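PDB 2NYG: SPbeta prophage-derived aminoglycoside N(3')-acetyltransferase-like protein YokD from Bacillus subtilis, which probably transfers an acetyl group from acetyl-coenzyme A to an amino group and may contribute to antibiotic resistance. Local coordinates for residues E188-R199 against E213-F224. Residues are numbered along the deposited sequence; the frame is centred on the assembly and turned at random.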
loop_
_atom_site.group_PDB
_atom_site.type_symbol
_atom_site.label_atom_id
_atom_site.label_comp_id
_atom_site.label_asym_id
_atom_site.label_seq_id
_atom_site.Cartn_x
_atom_site.Cartn_y
_atom_site.Cartn_z
ATOM N N GLU A 188 13.637 0.439 26.686
ATOM C CA GLU A 188 15.069 0.314 26.429
ATOM C C GLU A 188 15.826 1.632 26.540
ATOM O O GLU A 188 17.052 1.635 26.535
ATOM C CB GLU A 188 15.325 -0.331 25.056
ATOM C CG GLU A 188 14.994 -1.821 25.028
ATOM C CD GLU A 188 15.122 -2.459 23.660
ATOM O OE1 GLU A 188 14.402 -2.036 22.728
ATOM O OE2 GLU A 188 15.931 -3.398 23.517
ATOM N N TYR A 189 15.111 2.749 26.646
ATOM C CA TYR A 189 15.766 4.050 26.804
ATOM C C TYR A 189 15.670 4.528 28.268
ATOM O O TYR A 189 16.063 5.650 28.603
ATOM C CB TYR A 189 15.125 5.106 25.899
ATOM C CG TYR A 189 15.211 4.850 24.407
ATOM C CD1 TYR A 189 14.340 3.956 23.780
ATOM C CD2 TYR A 189 16.119 5.552 23.607
ATOM C CE1 TYR A 189 14.360 3.771 22.402
ATOM C CE2 TYR A 189 16.147 5.375 22.221
ATOM C CZ TYR A 189 15.258 4.481 21.630
ATOM O OH TYR A 189 15.243 4.300 20.266
ATOM N N ARG A 190 15.153 3.663 29.135
ATOM C CA ARG A 190 14.990 3.982 30.548
ATOM C C ARG A 190 15.732 2.990 31.450
ATOM O O ARG A 190 15.446 2.903 32.645
ATOM C CB ARG A 190 13.494 3.996 30.879
ATOM C CG ARG A 190 12.718 4.957 29.991
ATOM C CD ARG A 190 11.206 4.939 30.184
ATOM N NE ARG A 190 10.606 6.120 29.563
ATOM C CZ ARG A 190 9.304 6.385 29.505
ATOM N NH1 ARG A 190 8.423 5.545 30.030
ATOM N NH2 ARG A 190 8.885 7.505 28.933
ATOM N N ILE A 191 16.690 2.258 30.878
ATOM C CA ILE A 191 17.464 1.264 31.625
ATOM C C ILE A 191 18.977 1.483 31.557
ATOM O O ILE A 191 19.473 2.144 30.648
ATOM C CB ILE A 191 17.152 -0.166 31.144
ATOM C CG1 ILE A 191 17.577 -0.349 29.687
ATOM C CG2 ILE A 191 15.674 -0.452 31.346
ATOM C CD1 ILE A 191 17.786 -1.798 29.285
ATOM N N PRO A 192 19.728 0.929 32.525
ATOM C CA PRO A 192 21.193 1.046 32.617
ATOM C C PRO A 192 21.964 0.558 31.395
ATOM O O PRO A 192 22.939 1.175 30.961
ATOM C CB PRO A 192 21.524 0.235 33.866
ATOM C CG PRO A 192 20.305 0.436 34.704
ATOM C CD PRO A 192 19.190 0.247 33.713
ATOM N N TYR A 193 21.522 -0.563 30.847
ATOM C CA TYR A 193 22.158 -1.123 29.683
ATOM C C TYR A 193 21.859 -0.295 28.443
ATOM O O TYR A 193 20.737 0.156 28.252
ATOM C CB TYR A 193 21.671 -2.542 29.478
ATOM C CG TYR A 193 22.143 -3.128 28.186
ATOM C CD1 TYR A 193 23.496 -3.359 27.964
ATOM C CD2 TYR A 193 21.244 -3.415 27.163
ATOM C CE1 TYR A 193 23.952 -3.860 26.752
ATOM C CE2 TYR A 193 21.680 -3.918 25.950
ATOM C CZ TYR A 193 23.040 -4.138 25.744
ATOM O OH TYR A 193 23.499 -4.612 24.532
ATOM N N GLN A 194 22.870 -0.097 27.603
ATOM C CA GLN A 194 22.713 0.666 26.363
ATOM C C GLN A 194 23.838 0.497 25.372
ATOM O O GLN A 194 24.916 1.020 25.584
ATOM C CB GLN A 194 22.598 2.159 26.645
ATOM C CG GLN A 194 21.202 2.651 26.878
ATOM C CD GLN A 194 21.104 4.160 26.847
ATOM O OE1 GLN A 194 20.015 4.709 26.944
ATOM N NE2 GLN A 194 22.240 4.836 26.713
ATOM N N LYS A 195 23.589 -0.228 24.291
ATOM C CA LYS A 195 24.600 -0.388 23.253
ATOM C C LYS A 195 24.225 0.629 22.182
ATOM O O LYS A 195 23.183 0.519 21.544
ATOM C CB LYS A 195 24.584 -1.802 22.677
ATOM C CG LYS A 195 25.647 -2.067 21.623
ATOM C CD LYS A 195 25.488 -3.486 21.089
ATOM C CE LYS A 195 26.655 -3.902 20.211
ATOM N NZ LYS A 195 26.910 -2.946 19.094
ATOM N N ILE A 196 25.078 1.632 22.021
ATOM C CA ILE A 196 24.867 2.708 21.070
ATOM C C ILE A 196 25.532 2.478 19.722
ATOM O O ILE A 196 26.757 2.461 19.624
ATOM C CB ILE A 196 25.382 4.029 21.650
ATOM C CG1 ILE A 196 24.532 4.407 22.853
ATOM C CG2 ILE A 196 25.385 5.112 20.584
ATOM C CD1 ILE A 196 24.797 5.789 23.348
ATOM N N ILE A 197 24.708 2.301 18.691
ATOM C CA ILE A 197 25.196 2.091 17.337
ATOM C C ILE A 197 25.026 3.345 16.486
ATOM O O ILE A 197 24.262 4.250 16.820
ATOM C CB ILE A 197 24.476 0.910 16.640
ATOM C CG1 ILE A 197 22.967 1.080 16.728
ATOM C CG2 ILE A 197 24.902 -0.393 17.265
ATOM C CD1 ILE A 197 22.184 -0.040 16.057
ATOM N N ASN A 198 25.767 3.393 15.387
ATOM C CA ASN A 198 25.732 4.520 14.465
ATOM C C ASN A 198 24.933 4.072 13.270
ATOM O O ASN A 198 25.247 3.048 12.666
ATOM C CB ASN A 198 27.148 4.876 14.016
ATOM C CG ASN A 198 28.006 5.388 15.151
ATOM O OD1 ASN A 198 27.860 6.530 15.587
ATOM N ND2 ASN A 198 28.899 4.540 15.647
ATOM N N ARG A 199 23.886 4.821 12.945
ATOM C CA ARG A 199 23.056 4.482 11.801
ATOM C C ARG A 199 23.091 5.597 10.761
ATOM O O ARG A 199 23.521 6.725 11.036
ATOM C CB ARG A 199 21.612 4.209 12.239
ATOM C CG ARG A 199 21.418 2.896 12.954
ATOM C CD ARG A 199 20.050 2.806 13.603
ATOM N NE ARG A 199 18.968 2.611 12.644
ATOM C CZ ARG A 199 18.753 1.482 11.973
ATOM N NH1 ARG A 199 19.547 0.435 12.157
ATOM N NH2 ARG A 199 17.745 1.392 11.115
ATOM N N GLU A 213 24.009 10.631 9.196
ATOM C CA GLU A 213 24.310 9.621 10.199
ATOM C C GLU A 213 23.818 10.080 11.560
ATOM O O GLU A 213 23.980 11.238 11.944
ATOM C CB GLU A 213 25.805 9.356 10.267
ATOM C CG GLU A 213 26.330 8.553 9.108
ATOM C CD GLU A 213 27.772 8.144 9.316
ATOM O OE1 GLU A 213 28.457 8.783 10.156
ATOM O OE2 GLU A 213 28.217 7.194 8.634
ATOM N N TYR A 214 23.202 9.160 12.285
ATOM C CA TYR A 214 22.676 9.463 13.601
ATOM C C TYR A 214 22.946 8.283 14.533
ATOM O O TYR A 214 23.269 7.167 14.083
ATOM C CB TYR A 214 21.171 9.753 13.502
ATOM C CG TYR A 214 20.346 8.613 12.937
ATOM C CD1 TYR A 214 19.431 7.929 13.738
ATOM C CD2 TYR A 214 20.497 8.204 11.613
ATOM C CE1 TYR A 214 18.686 6.870 13.240
ATOM C CE2 TYR A 214 19.757 7.141 11.101
ATOM C CZ TYR A 214 18.853 6.478 11.924
ATOM O OH TYR A 214 18.114 5.427 11.440
ATOM N N LYS A 215 22.826 8.535 15.833
ATOM C CA LYS A 215 23.059 7.497 16.821
ATOM C C LYS A 215 21.735 6.860 17.209
ATOM O O LYS A 215 20.694 7.517 17.188
ATOM C CB LYS A 215 23.769 8.086 18.042
ATOM C CG LYS A 215 25.177 8.597 17.728
ATOM C CD LYS A 215 25.893 9.135 18.963
ATOM C CE LYS A 215 27.335 9.522 18.639
ATOM N NZ LYS A 215 28.065 8.403 17.981
ATOM N N GLU A 216 21.787 5.577 17.553
ATOM C CA GLU A 216 20.598 4.827 17.917
ATOM C C GLU A 216 20.940 3.637 18.804
ATOM O O GLU A 216 22.051 3.120 18.754
ATOM C CB GLU A 216 19.925 4.311 16.648
ATOM C CG GLU A 216 18.597 3.651 16.894
ATOM C CD GLU A 216 17.582 4.646 17.394
ATOM O OE1 GLU A 216 17.035 5.399 16.555
ATOM O OE2 GLU A 216 17.354 4.688 18.624
ATOM N N LEU A 217 19.986 3.185 19.604
ATOM C CA LEU A 217 20.220 2.030 20.457
ATOM C C LEU A 217 20.139 0.727 19.641
ATOM O O LEU A 217 19.395 0.635 18.657
ATOM C CB LEU A 217 19.186 1.987 21.583
ATOM C CG LEU A 217 19.197 3.177 22.532
ATOM C CD1 LEU A 217 18.199 2.952 23.649
ATOM C CD2 LEU A 217 20.607 3.356 23.088
ATOM N N GLU A 218 20.921 -0.273 20.026
ATOM C CA GLU A 218 20.874 -1.546 19.325
ATOM C C GLU A 218 19.849 -2.355 20.097
ATOM O O GLU A 218 20.173 -3.052 21.051
ATOM C CB GLU A 218 22.235 -2.248 19.339
ATOM C CG GLU A 218 22.186 -3.582 18.641
ATOM C CD GLU A 218 23.539 -4.239 18.483
ATOM O OE1 GLU A 218 24.463 -3.593 17.946
ATOM O OE2 GLU A 218 23.669 -5.416 18.879
ATOM N N PHE A 219 18.604 -2.236 19.678
ATOM C CA PHE A 219 17.495 -2.899 20.338
ATOM C C PHE A 219 17.620 -4.388 20.541
ATOM O O PHE A 219 18.328 -5.064 19.818
ATOM C CB PHE A 219 16.217 -2.589 19.575
ATOM C CG PHE A 219 15.975 -1.122 19.402
ATOM C CD1 PHE A 219 15.611 -0.602 18.168
ATOM C CD2 PHE A 219 16.120 -0.257 20.474
ATOM C CE1 PHE A 219 15.400 0.755 18.009
ATOM C CE2 PHE A 219 15.911 1.092 20.324
ATOM C CZ PHE A 219 15.550 1.602 19.088
ATOM N N ARG A 220 16.913 -4.883 21.550
ATOM C CA ARG A 220 16.892 -6.300 21.888
ATOM C C ARG A 220 15.459 -6.813 21.770
ATOM O O ARG A 220 14.954 -7.507 22.655
ATOM C CB ARG A 220 17.395 -6.517 23.314
ATOM C CG ARG A 220 18.868 -6.203 23.513
ATOM C CD ARG A 220 19.295 -6.508 24.918
ATOM N NE ARG A 220 18.795 -5.527 25.868
ATOM C CZ ARG A 220 18.775 -5.706 27.183
ATOM N NH1 ARG A 220 19.222 -6.842 27.702
ATOM N NH2 ARG A 220 18.335 -4.740 27.984
ATOM N N GLU A 221 14.811 -6.474 20.661
ATOM C CA GLU A 221 13.439 -6.891 20.441
ATOM C C GLU A 221 13.229 -8.410 20.542
ATOM O O GLU A 221 12.099 -8.869 20.718
ATOM C CB GLU A 221 12.942 -6.369 19.087
ATOM C CG GLU A 221 13.483 -7.084 17.860
ATOM C CD GLU A 221 14.615 -6.336 17.157
ATOM O OE1 GLU A 221 14.833 -5.142 17.465
ATOM O OE2 GLU A 221 15.276 -6.947 16.282
ATOM N N GLU A 222 14.313 -9.181 20.458
ATOM C CA GLU A 222 14.228 -10.636 20.529
ATOM C C GLU A 222 13.637 -11.121 21.841
ATOM O O GLU A 222 13.156 -12.244 21.925
ATOM C CB GLU A 222 15.607 -11.278 20.342
ATOM C CG GLU A 222 16.559 -11.074 21.495
ATOM C CD GLU A 222 17.510 -9.928 21.269
ATOM O OE1 GLU A 222 17.231 -9.093 20.380
ATOM O OE2 GLU A 222 18.536 -9.853 21.986
ATOM N N LEU A 223 13.679 -10.266 22.858
ATOM C CA LEU A 223 13.162 -10.577 24.190
ATOM C C LEU A 223 11.686 -10.198 24.418
ATOM O O LEU A 223 11.026 -10.767 25.295
ATOM C CB LEU A 223 14.010 -9.860 25.239
ATOM C CG LEU A 223 15.503 -10.194 25.303
ATOM C CD1 LEU A 223 16.183 -9.247 26.275
ATOM C CD2 LEU A 223 15.691 -11.645 25.725
ATOM N N PHE A 224 11.183 -9.246 23.630
ATOM C CA PHE A 224 9.816 -8.753 23.762
ATOM C C PHE A 224 8.787 -9.826 23.997
ATOM O O PHE A 224 7.857 -9.623 24.762
ATOM C CB PHE A 224 9.421 -7.923 22.540
ATOM C CG PHE A 224 10.151 -6.610 22.438
ATOM C CD1 PHE A 224 11.210 -6.315 23.295
ATOM C CD2 PHE A 224 9.815 -5.685 21.446
ATOM C CE1 PHE A 224 11.919 -5.141 23.168
ATOM C CE2 PHE A 224 10.531 -4.491 21.308
ATOM C CZ PHE A 224 11.581 -4.222 22.167
HETATM O O HOH W 1 18.026 -3.084 25.179
HETATM O O HOH W 2 20.743 -0.597 23.398
#
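Leu-217 lays its CD1 methyl over one face of the Tyr-189 ring, 3.5 Å from the ring centroid and offset toward the rim. Beyond that ring Tyr-189 OH donates to Glu-216 OE2 at 2.7 Å. The carboxylate stands at 90° to the ring and is met from above its own plane. CG of Glu-216 lies anti to the backbone N (chi1 -173°) and the chain then bends, which brings OE2 back to accept from the N-H of Leu-217 as well. Two donors thus grip one oxygen of a buried residue. The Phe-219 ring turns an edge to the Tyr-189 hydroxyl. Nearby, Glu-188 OE2 uses its syn lone pair to accept from the backbone N of Arg-220 at 2.7 Å. A water links OE2 to Arg-220 NE, while Glu-188 OE1 is hydrogen-bonded to His-185 ND1. These contacts tie together the two ends of a chain segment that forms a small antiparallel sheet, with strands 196-201 and 208-217 side by side, separate from the main mixed sheet. Ile-197 pairs with Glu-216, and Arg-199 with Tyr-214, as hydrogen-bonded pairs. Toward solvent the contact is looser. Lys-195 NZ forms a salt bridge with Glu-218 OE1 at 2.8 Å, and Lys-215 NZ reaches Asn-198 OD1 at 3.0 Å. Tyr-193 places CD2 over one face of the Arg-220 guanidinium, whose NH2 is held by Asp-267 of helix 252-268.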